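Local coordinates for peptidoglycan recognition protein 3 (Branchiostoma belcheri tsingtauense, PDB 4Z8I) that probably cleaves the bond between N-acetylmuramic acid and L-alanine in bacterial peptidoglycan through a zinc-bearing amidase domain joined to a chitin-binding domain, at residues Arg4-Gly9 against Tyr15-Ala20; Ala29-Cys34 against Cys40-Ser45. All blocks are in the same frame, centred on the assembly; numbering follows the deposited sequence.

Interaction 1 of 2, residues Arg4-Gly9 against Tyr15-Ala20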
ATOM      1  N   ARG A   4       2.363 -16.134   9.595  1.00 82.94           N
ATOM      2  CA  ARG A   4       3.417 -16.948   8.997  1.00 73.82           C
ATOM      3  C   ARG A   4       4.757 -16.839   9.717  1.00 73.13           C
ATOM      4  O   ARG A   4       5.699 -17.569   9.402  1.00 70.54           O
ATOM      5  CB  ARG A   4       3.583 -16.608   7.515  1.00 61.76           C
ATOM      6  CG  ARG A   4       2.351 -16.908   6.684  1.00 68.11           C
ATOM      7  CD  ARG A   4       2.685 -17.007   5.209  1.00 72.16           C
ATOM      8  NE  ARG A   4       1.512 -17.359   4.417  1.00 95.89           N
ATOM      9  CZ  ARG A   4       1.536 -17.615   3.114  1.00118.36           C
ATOM     10  NH1 ARG A   4       0.415 -17.926   2.477  1.00121.92           N
ATOM     11  NH2 ARG A   4       2.682 -17.562   2.446  1.00123.68           N
ATOM     12  N   TRP A   5       4.845 -15.929  10.681  1.00 62.78           N
ATOM     13  CA  TRP A   5       6.048 -15.812  11.493  1.00 60.86           C
ATOM     14  C   TRP A   5       5.710 -15.847  12.975  1.00 56.18           C
ATOM     15  O   TRP A   5       4.589 -15.530  13.374  1.00 64.85           O
ATOM     16  CB  TRP A   5       6.815 -14.537  11.159  1.00 47.80           C
ATOM     17  CG  TRP A   5       6.024 -13.301  11.360  1.00 58.69           C
ATOM     18  CD1 TRP A   5       5.927 -12.562  12.504  1.00 58.19           C
ATOM     19  CD2 TRP A   5       5.215 -12.643  10.385  1.00 55.21           C
ATOM     20  NE1 TRP A   5       5.102 -11.483  12.298  1.00 64.51           N
ATOM     21  CE2 TRP A   5       4.652 -11.511  11.003  1.00 54.67           C
ATOM     22  CE3 TRP A   5       4.910 -12.903   9.047  1.00 55.68           C
ATOM     23  CZ2 TRP A   5       3.803 -10.641  10.329  1.00 55.45           C
ATOM     24  CZ3 TRP A   5       4.068 -12.040   8.381  1.00 52.27           C
ATOM     25  CH2 TRP A   5       3.524 -10.923   9.020  1.00 64.07           C
ATOM     26  N   ARG A   6       6.689 -16.232  13.786  1.00 55.06           N
ATOM     27  CA  ARG A   6       6.493 -16.366  15.221  1.00 46.13           C
ATOM     28  C   ARG A   6       6.603 -15.023  15.932  1.00 58.73           C
ATOM     29  O   ARG A   6       6.999 -14.023  15.334  1.00 62.14           O
ATOM     30  CB  ARG A   6       7.513 -17.346  15.795  1.00 41.57           C
ATOM     31  CG  ARG A   6       7.719 -18.576  14.935  1.00 47.00           C
ATOM     32  CD  ARG A   6       7.649 -19.844  15.758  1.00 59.18           C
ATOM     33  NE  ARG A   6       8.634 -19.861  16.834  1.00 57.93           N
ATOM     34  CZ  ARG A   6       8.707 -20.814  17.757  1.00 64.00           C
ATOM     35  NH1 ARG A   6       7.850 -21.825  17.734  1.00 59.37           N
ATOM     36  NH2 ARG A   6       9.633 -20.756  18.704  1.00 75.45           N
ATOM     37  N   SER A   7       6.247 -15.011  17.213  1.00 73.45           N
ATOM     38  CA  SER A   7       6.267 -13.788  18.005  1.00 77.50           C
ATOM     39  C   SER A   7       7.559 -13.672  18.801  1.00 78.17           C
ATOM     40  O   SER A   7       7.893 -12.599  19.304  1.00 84.65           O
ATOM     41  CB  SER A   7       5.070 -13.750  18.957  1.00 70.89           C
ATOM     42  OG  SER A   7       5.092 -14.854  19.846  1.00 70.20           O
ATOM     43  N   ASP A   8       8.281 -14.784  18.914  1.00 64.70           N
ATOM     44  CA  ASP A   8       9.534 -14.802  19.660  1.00 57.10           C
ATOM     45  C   ASP A   8      10.730 -14.484  18.768  1.00 55.19           C
ATOM     46  O   ASP A   8      11.842 -14.290  19.258  1.00 54.82           O
ATOM     47  CB  ASP A   8       9.726 -16.141  20.382  1.00 53.28           C
ATOM     48  CG  ASP A   8       9.777 -17.325  19.431  1.00 57.59           C
ATOM     49  OD1 ASP A   8       9.408 -17.168  18.249  1.00 56.57           O
ATOM     50  OD2 ASP A   8      10.176 -18.421  19.876  1.00 54.96           O
ATOM     51  N   GLY A   9      10.497 -14.431  17.460  1.00 42.98           N
ATOM     52  CA  GLY A   9      11.527 -14.035  16.517  1.00 44.68           C
ATOM     53  C   GLY A   9      12.286 -15.192  15.896  1.00 48.19           C
ATOM     54  O   GLY A   9      13.281 -14.988  15.196  1.00 36.53           O
ATOM     55  N   TYR A  15      11.462 -24.281  14.087  1.00 73.22           N
ATOM     56  CA  TYR A  15      10.513 -23.450  14.817  1.00 65.64           C
ATOM     57  C   TYR A  15       9.325 -23.074  13.937  1.00 69.51           C
ATOM     58  O   TYR A  15       9.261 -21.961  13.414  1.00 66.19           O
ATOM     59  CB  TYR A  15      11.205 -22.200  15.364  1.00 58.44           C
ATOM     60  CG  TYR A  15      12.335 -22.511  16.318  1.00 44.30           C
ATOM     61  CD1 TYR A  15      12.087 -22.744  17.666  1.00 45.74           C
ATOM     62  CD2 TYR A  15      13.648 -22.581  15.872  1.00 62.22           C
ATOM     63  CE1 TYR A  15      13.118 -23.034  18.542  1.00 50.97           C
ATOM     64  CE2 TYR A  15      14.685 -22.872  16.742  1.00 64.06           C
ATOM     65  CZ  TYR A  15      14.413 -23.096  18.075  1.00 63.60           C
ATOM     66  OH  TYR A  15      15.442 -23.383  18.942  1.00 84.30           O
ATOM     67  N   PRO A  16       8.378 -24.011  13.772  1.00 77.04           N
ATOM     68  CA  PRO A  16       7.208 -23.796  12.913  1.00 58.75           C
ATOM     69  C   PRO A  16       6.341 -22.646  13.407  1.00 56.07           C
ATOM     70  O   PRO A  16       6.174 -22.474  14.613  1.00 64.26           O
ATOM     71  CB  PRO A  16       6.436 -25.114  13.038  1.00 64.54           C
ATOM     72  CG  PRO A  16       7.447 -26.118  13.488  1.00 59.42           C
ATOM     73  CD  PRO A  16       8.378 -25.356  14.375  1.00 71.59           C
ATOM     74  N   ALA A  17       5.805 -21.866  12.476  1.00 54.54           N
ATOM     75  CA  ALA A  17       4.877 -20.794  12.806  1.00 65.35           C
ATOM     76  C   ALA A  17       3.468 -21.374  12.888  1.00 86.77           C
ATOM     77  O   ALA A  17       3.227 -22.472  12.385  1.00 96.98           O
ATOM     78  CB  ALA A  17       4.945 -19.705  11.747  1.00 55.72           C
ATOM     79  N   PRO A  18       2.537 -20.651  13.537  1.00 92.79           N
ATOM     80  CA  PRO A  18       1.133 -21.072  13.577  1.00 91.26           C
ATOM     81  C   PRO A  18       0.577 -21.403  12.194  1.00 93.22           C
ATOM     82  O   PRO A  18       0.040 -22.493  11.992  1.00 98.19           O
ATOM     83  CB  PRO A  18       0.425 -19.835  14.132  1.00 86.58           C
ATOM     84  CG  PRO A  18       1.433 -19.213  15.023  1.00 89.77           C
ATOM     85  CD  PRO A  18       2.778 -19.472  14.390  1.00 94.93           C
ATOM     86  N   ASP A  19       0.718 -20.474  11.255  1.00 93.64           N
ATOM     87  CA  ASP A  19       0.167 -20.646   9.915  1.00 87.83           C
ATOM     88  C   ASP A  19       1.220 -21.005   8.876  1.00 71.38           C
ATOM     89  O   ASP A  19       0.957 -20.914   7.676  1.00 67.21           O
ATOM     90  CB  ASP A  19      -0.567 -19.377   9.473  1.00 92.85           C
ATOM     91  CG  ASP A  19      -1.967 -19.281  10.043  1.00100.36           C
ATOM     92  OD1 ASP A  19      -2.234 -19.918  11.084  1.00100.25           O
ATOM     93  OD2 ASP A  19      -2.800 -18.566   9.448  1.00103.41           O
ATOM     94  N   ALA A  20       2.405 -21.413   9.324  1.00 59.68           N
ATOM     95  CA  ALA A  20       3.484 -21.729   8.389  1.00 54.27           C
ATOM     96  C   ALA A  20       4.533 -22.694   8.935  1.00 61.05           C
ATOM     97  O   ALA A  20       5.105 -22.477  10.002  1.00 72.10           O
ATOM     98  CB  ALA A  20       4.154 -20.449   7.898  1.00 44.80           C
TER

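Interaction 2 of 2, residues Ala29-Cys34 against Cys40-Ser45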
ATOM      1  N   ALA A  29       9.195  -6.215   8.103  1.00 41.23           N
ATOM      2  CA  ALA A  29      10.006  -5.953   9.286  1.00 38.62           C
ATOM      3  C   ALA A  29      11.459  -5.751   8.885  1.00 40.03           C
ATOM      4  O   ALA A  29      11.883  -6.210   7.826  1.00 53.03           O
ATOM      5  CB  ALA A  29       9.897  -7.109  10.262  1.00 28.45           C
ATOM      6  N   VAL A  30      12.224  -5.075   9.736  1.00 45.14           N
ATOM      7  CA  VAL A  30      13.652  -4.894   9.499  1.00 37.20           C
ATOM      8  C   VAL A  30      14.370  -6.253   9.494  1.00 52.68           C
ATOM      9  O   VAL A  30      15.282  -6.482   8.696  1.00 46.47           O
ATOM     10  CB  VAL A  30      14.279  -3.917  10.531  1.00 38.17           C
ATOM     11  CG1 VAL A  30      13.977  -4.363  11.952  1.00 68.17           C
ATOM     12  CG2 VAL A  30      15.776  -3.790  10.322  1.00 46.65           C
ATOM     13  N   ASP A  31      13.929  -7.156  10.368  1.00 54.20           N
ATOM     14  CA  ASP A  31      14.461  -8.515  10.414  1.00 46.15           C
ATOM     15  C   ASP A  31      13.615  -9.475   9.577  1.00 37.60           C
ATOM     16  O   ASP A  31      12.779 -10.204  10.114  1.00 43.30           O
ATOM     17  CB  ASP A  31      14.538  -9.020  11.861  1.00 28.91           C
ATOM     18  CG  ASP A  31      15.492  -8.204  12.718  1.00 53.77           C
ATOM     19  OD1 ASP A  31      16.708  -8.213  12.432  1.00 47.69           O
ATOM     20  OD2 ASP A  31      15.027  -7.566  13.686  1.00 55.55           O
ATOM     21  N   HIS A  32      13.845  -9.486   8.266  1.00 32.50           N
ATOM     22  CA  HIS A  32      13.009 -10.266   7.350  1.00 33.57           C
ATOM     23  C   HIS A  32      13.719 -11.467   6.728  1.00 39.71           C
ATOM     24  O   HIS A  32      13.204 -12.077   5.790  1.00 36.05           O
ATOM     25  CB  HIS A  32      12.461  -9.366   6.244  1.00 27.55           C
ATOM     26  CG  HIS A  32      13.490  -8.464   5.638  1.00 37.18           C
ATOM     27  ND1 HIS A  32      14.685  -8.932   5.133  1.00 40.94           N
ATOM     28  CD2 HIS A  32      13.503  -7.122   5.453  1.00 40.05           C
ATOM     29  CE1 HIS A  32      15.392  -7.916   4.668  1.00 40.00           C
ATOM     30  NE2 HIS A  32      14.695  -6.809   4.846  1.00 30.83           N
ATOM     31  N   CYS A  33      14.894 -11.806   7.246  1.00 28.46           N
ATOM     32  CA  CYS A  33      15.640 -12.948   6.733  1.00 29.18           C
ATOM     33  C   CYS A  33      15.742 -14.059   7.767  1.00 43.94           C
ATOM     34  O   CYS A  33      16.154 -13.826   8.903  1.00 36.33           O
ATOM     35  CB  CYS A  33      17.041 -12.521   6.302  1.00 32.07           C
ATOM     36  SG  CYS A  33      17.076 -11.369   4.918  1.00 37.99           S
ATOM     37  N   CYS A  34      15.368 -15.269   7.368  1.00 39.21           N
ATOM     38  CA  CYS A  34      15.495 -16.429   8.238  1.00 42.49           C
ATOM     39  C   CYS A  34      16.861 -17.069   8.022  1.00 44.92           C
ATOM     40  O   CYS A  34      17.148 -17.576   6.939  1.00 57.95           O
ATOM     41  CB  CYS A  34      14.386 -17.437   7.939  1.00 42.69           C
ATOM     42  SG  CYS A  34      14.182 -18.725   9.188  1.00 74.15           S
ATOM     43  N   CYS A  40      15.054 -14.752  12.920  1.00 35.41           N
ATOM     44  CA  CYS A  40      14.755 -13.679  11.987  1.00 39.60           C
ATOM     45  C   CYS A  40      15.737 -12.537  12.231  1.00 53.87           C
ATOM     46  O   CYS A  40      15.797 -11.981  13.332  1.00 46.10           O
ATOM     47  CB  CYS A  40      13.310 -13.201  12.146  1.00 34.08           C
ATOM     48  SG  CYS A  40      12.077 -14.393  11.557  1.00 66.04           S
ATOM     49  N   GLY A  41      16.518 -12.207  11.204  1.00 55.60           N
ATOM     50  CA  GLY A  41      17.546 -11.186  11.310  1.00 58.42           C
ATOM     51  C   GLY A  41      17.553 -10.237  10.127  1.00 50.96           C
ATOM     52  O   GLY A  41      16.719 -10.354   9.230  1.00 48.54           O
ATOM     53  N   ARG A  42      18.510  -9.312  10.115  1.00 49.90           N
ATOM     54  CA  ARG A  42      18.542  -8.243   9.118  1.00 33.69           C
ATOM     55  C   ARG A  42      19.864  -8.173   8.361  1.00 48.97           C
ATOM     56  O   ARG A  42      19.950  -7.541   7.307  1.00 61.51           O
ATOM     57  CB  ARG A  42      18.300  -6.895   9.799  1.00 35.55           C
ATOM     58  CG  ARG A  42      19.445  -6.464  10.705  1.00 28.61           C
ATOM     59  CD  ARG A  42      19.149  -5.167  11.443  1.00 39.69           C
ATOM     60  NE  ARG A  42      18.128  -5.325  12.472  1.00 42.37           N
ATOM     61  CZ  ARG A  42      17.736  -4.349  13.285  1.00 52.05           C
ATOM     62  NH1 ARG A  42      16.799  -4.574  14.196  1.00 40.62           N
ATOM     63  NH2 ARG A  42      18.287  -3.147  13.185  1.00 47.40           N
ATOM     64  N   GLU A  43      20.896  -8.811   8.902  1.00 44.15           N
ATOM     65  CA  GLU A  43      22.236  -8.678   8.340  1.00 40.75           C
ATOM     66  C   GLU A  43      22.424  -9.538   7.095  1.00 57.68           C
ATOM     67  O   GLU A  43      21.634 -10.444   6.831  1.00 64.44           O
ATOM     68  CB  GLU A  43      23.301  -9.019   9.389  1.00 39.92           C
ATOM     69  CG  GLU A  43      23.167  -8.261  10.708  1.00 53.51           C
ATOM     70  CD  GLU A  43      23.533  -6.790  10.598  1.00 60.69           C
ATOM     71  OE1 GLU A  43      24.013  -6.364   9.527  1.00 58.81           O
ATOM     72  OE2 GLU A  43      23.343  -6.057  11.593  1.00 66.86           O
ATOM     73  N   THR A  44      23.477  -9.239   6.337  1.00 59.38           N
ATOM     74  CA  THR A  44      23.803  -9.963   5.109  1.00 64.98           C
ATOM     75  C   THR A  44      23.972 -11.460   5.364  1.00 53.77           C
ATOM     76  O   THR A  44      23.575 -12.289   4.545  1.00 60.64           O
ATOM     77  CB  THR A  44      25.083  -9.387   4.460  1.00 77.34           C
ATOM     78  OG1 THR A  44      24.888  -7.996   4.178  1.00 83.52           O
ATOM     79  CG2 THR A  44      25.421 -10.112   3.168  1.00 72.04           C
ATOM     80  N   SER A  45      24.546 -11.797   6.514  1.00 52.16           N
ATOM     81  CA  SER A  45      24.728 -13.190   6.907  1.00 45.03           C
ATOM     82  C   SER A  45      23.394 -13.917   7.066  1.00 52.24           C
ATOM     83  O   SER A  45      23.300 -15.119   6.823  1.00 62.61           O
ATOM     84  CB  SER A  45      25.517 -13.270   8.212  1.00 50.86           C
ATOM     85  OG  SER A  45      24.778 -12.722   9.291  1.00 58.26           O
TER

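Interaction 1 of 2, residues Arg4-Gly9 against Tyr15-Ala20
Arg-6 lays its side chain against the backbone of Tyr-15 to Ala-17, and following it outward shows how a long polar side chain can join two segments that share no direct hydrogen bond. From CB the chain sets off with CG anti to the carbonyl carbon (chi1 -42°), and bends at chi2 and chi3 then fold it over the neighbouring loop instead of letting it run straight. Arg-6 CG passes 4.0 Å from Tyr-15 O, and Arg-6 CD settles 3.2 Å from Pro-16 O. NE and CZ lie beneath the methylene of Tyr-15, whose CB sits 3.7 Å above the guanidinium plane and over its centre. At the tip the two nitrogens part: NH1 turns to Pro-16 O, which lies at the edge of the group, while NH2 reaches Tyr-15 CD1. The phenol ring is tilted 57° from the guanidinium, an oblique approach and not a stack.

Both loops belong to the N-terminal chitin-binding region, whose cysteine pattern is that of hevein-like domains, and they precede its first strand. Within 4-9, Asp-8 holds the guanidinium by a salt bridge, OD2 to Arg-6 NH2 at 2.7 Å; the hydrogen bonds from NH2 to OD2 and from NE to OD1 are both bent and weak. OD1 also accepts the backbone N of Arg-10. Together the two bonds to Arg-6 probably limit the turning of the flat group that Tyr-15 covers.

At the other end of the contact, the methyls of Ala-17 and Ala-20 both face Arg-4: Ala-17 CB is 3.3 Å from Arg-4 O, and Ala-20 CB lies 3.9 Å from Arg-4 CB. The two alanines are brought together by a backbone bond from Ala-17 N to Ala-20 O, while Arg-4 itself is bonded through its backbone to Glu-24.

Interaction 2 of 2, residues Ala29-Cys34 against Cys40-Ser45
Gly-41 N donates to Cys-33 O at 2.8 Å, almost straight at 170°, and the return bond, Cys-33 N to Gly-41 O, completes an antiparallel hydrogen-bonded pair. His-32 and Cys-33 both face Gly-41, a classic beta bulge at the start of strand 33-34. Just before it, the carboxylate of Asp-31 crosses to Arg-42: Arg-42 NE meets Asp-31 OD1 at 3.2 Å in a straight salt bridge. OD1 lies in the guanidinium plane, whereas NE approaches it from above the carboxylate plane, the two planes being 46° apart. Val-30 covers one face of the same guanidinium, its CG2 3.5 Å from Arg-42 NE; a bend at chi3 (70°) turns the arginine tip back to both partners. Were Asp-31 an alanine, Arg-42 would probably lose this charged mate and its guanidinium would be freer to turn over Val-30. Cys-34 and Cys-40 form the adjoining non-hydrogen-bonded pair, their side chains on one face and that of Cys-33 on the other. Disulfides lead from Cys-34, Cys-40 and Cys-33 to Cys-11, Cys-25 and Cys-47 respectively, the first-to-fourth, second-to-fifth and third-to-sixth pairing that, round a short hairpin, marks the hevein-like chitin-binding fold.

Read from the N terminus, the chain shows how a small domain with little regular structure is assembled by successive short closures. Interaction 1 comes first, 15-20 folding back on 4-9 round a five-residue connection. Interaction 2 then closes a second turn of the same length between 29-34 and 40-45, forming the hairpin of strands 33-34 and 40-41; the two loops follow in series, neither enclosing the other. Their centres lie about 15 Å apart, yet they touch where Gly-9 O probably accepts a hydrogen bond from Cys-40 N. Two of the disulfides also tie the N-terminal loops to the hairpin, which strand 53-54 extends into a three-stranded sheet.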